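PDB 3FZ0: nucleoside hydrolase, putative from Trypanosoma brucei, which belongs to the nucleoside hydrolase family, with a parallel-rich central sheet flanked by helices and a bound calcium ion. Local coordinates for residues 54-57 with 58-62. The protein carries 2 engineered substitutions. Residues are numbered along the deposited sequence; the frame is centred on the assembly and turned at random.
Sequences GKLL and DLYDA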
loop_
_atom_site.group_PDB
_atom_site.type_symbol
_atom_site.label_atom_id
_atom_site.label_comp_id
_atom_site.label_asym_id
_atom_site.label_seq_id
_atom_site.Cartn_x
_atom_site.Cartn_y
_atom_site.Cartn_z
ATOM N N GLY B 54 -10.147 9.587 36.867
ATOM C CA GLY B 54 -10.805 10.175 38.009
ATOM C C GLY B 54 -10.852 9.247 39.187
ATOM O O GLY B 54 -10.607 9.686 40.323
ATOM N N LYS B 55 -11.163 7.966 38.947
ATOM C CA LYS B 55 -11.177 6.955 40.033
ATOM C C LYS B 55 -9.774 6.712 40.561
ATOM O O LYS B 55 -9.594 6.588 41.776
ATOM C CB LYS B 55 -11.823 5.636 39.589
ATOM C CG LYS B 55 -13.311 5.768 39.230
ATOM C CD LYS B 55 -13.823 4.579 38.449
ATOM C CE LYS B 55 -15.311 4.694 38.246
ATOM N NZ LYS B 55 -15.913 3.451 37.745
ATOM N N LEU B 56 -8.778 6.667 39.662
ATOM C CA LEU B 56 -7.385 6.522 40.108
ATOM C C LEU B 56 -6.887 7.723 40.946
ATOM O O LEU B 56 -6.242 7.532 41.967
ATOM C CB LEU B 56 -6.463 6.277 38.915
ATOM C CG LEU B 56 -4.946 6.213 39.174
ATOM C CD1 LEU B 56 -4.580 5.040 40.092
ATOM C CD2 LEU B 56 -4.230 6.079 37.808
ATOM N N LEU B 57 -7.215 8.955 40.545
ATOM C CA LEU B 57 -6.794 10.116 41.328
ATOM C C LEU B 57 -7.557 10.291 42.662
ATOM O O LEU B 57 -6.996 10.839 43.625
ATOM C CB LEU B 57 -6.840 11.396 40.494
ATOM C CG LEU B 57 -6.013 11.385 39.203
ATOM C CD1 LEU B 57 -6.203 12.669 38.415
ATOM C CD2 LEU B 57 -4.524 11.081 39.432
ATOM N N ASP B 58 -8.820 9.851 42.724
ATOM C CA ASP B 58 -9.535 9.736 44.011
ATOM C C ASP B 58 -8.718 8.946 45.025
ATOM O O ASP B 58 -8.516 9.401 46.151
ATOM C CB ASP B 58 -10.895 9.044 43.834
ATOM C CG ASP B 58 -11.937 9.944 43.203
ATOM O OD1 ASP B 58 -11.768 11.199 43.227
ATOM O OD2 ASP B 58 -12.948 9.397 42.717
ATOM N N LEU B 59 -8.236 7.775 44.600
ATOM C CA LEU B 59 -7.427 6.912 45.438
ATOM C C LEU B 59 -6.287 7.692 46.115
ATOM O O LEU B 59 -6.065 7.557 47.299
ATOM C CB LEU B 59 -6.902 5.746 44.612
ATOM C CG LEU B 59 -6.268 4.571 45.364
ATOM C CD1 LEU B 59 -7.323 3.876 46.270
ATOM C CD2 LEU B 59 -5.638 3.576 44.407
ATOM N N TYR B 60 -5.604 8.537 45.353
ATOM C CA TYR B 60 -4.459 9.300 45.842
ATOM C C TYR B 60 -4.812 10.649 46.453
ATOM O O TYR B 60 -3.969 11.307 47.039
ATOM C CB TYR B 60 -3.472 9.513 44.696
ATOM C CG TYR B 60 -2.697 8.270 44.389
ATOM C CD1 TYR B 60 -3.189 7.314 43.483
ATOM C CD2 TYR B 60 -1.482 8.020 45.027
ATOM C CE1 TYR B 60 -2.469 6.154 43.215
ATOM C CE2 TYR B 60 -0.772 6.866 44.758
ATOM C CZ TYR B 60 -1.264 5.950 43.860
ATOM O OH TYR B 60 -0.542 4.819 43.605
ATOM N N ASP B 61 -6.063 11.056 46.291
ATOM C CA ASP B 61 -6.465 12.424 46.555
ATOM C C ASP B 61 -5.666 13.460 45.821
ATOM O O ASP B 61 -5.424 14.519 46.362
ATOM C CB ASP B 61 -6.318 12.717 48.021
ATOM C CG ASP B 61 -7.606 12.972 48.657
ATOM O OD1 ASP B 61 -8.222 14.037 48.358
ATOM O OD2 ASP B 61 -7.994 12.090 49.451
ATOM N N ALA B 62 -5.233 13.152 44.609
ATOM C CA ALA B 62 -4.328 14.041 43.878
ATOM C C ALA B 62 -5.111 15.064 43.072
ATOM O O ALA B 62 -6.115 14.718 42.429
ATOM C CB ALA B 62 -3.419 13.235 42.964
#
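The carbonyl oxygen of Leu57 is gripped by two backbone N-H groups where helix 46-60 ends. Ala62 N reaches Leu57 O at 3.1 Å, a 6→1 bond with an angle of 153° at the hydrogen; Tyr60 N adds a weak, strongly bent one. A 5→2 bond joins Asp61 N to Asp58 O at 3.0 Å, and Asp61, with positive phi (54°), turns the chain out of the helix. This turn brings the methyl of Ala62 back to 4.3 Å from Leu57 CD2, the apolar contact across the cap.

One turn earlier, Asp58 N donates to Gly54 O at 3.0 Å. The carboxylate of Asp58 folds back beside the same carbonyl, with CG anti to its own carbonyl carbon (chi1 -75°), but makes no hydrogen bond to it, since the carboxylate oxygens and Gly54 O are all acceptors. Its OD1 instead forms a salt bridge with Arg101 NE and a weak hydrogen bond with Ser99 OG, which also bonds weakly to Gly54 O.

The side chains of Leu56 and Tyr60, one helical turn apart, project alongside each other, with Leu56 CD1 3.9 Å from Tyr60 CE1. The carbonyl oxygen of Leu56 sits at the edge of the Tyr60 ring, in its plane, 3.4 Å from CD1. Both side chains also pack on Met24 of helix 17-27, while Trp242 stacks with the tyrosine ring.

The 6→1 and 5→2 bonds with the positive phi of Asp61 make a Schellman motif, accompanied by the apolar Leu57-Ala62 contact that such caps often carry; here it closes the helix of the beta-alpha-beta unit between parallel strands 32-39 and 66-68.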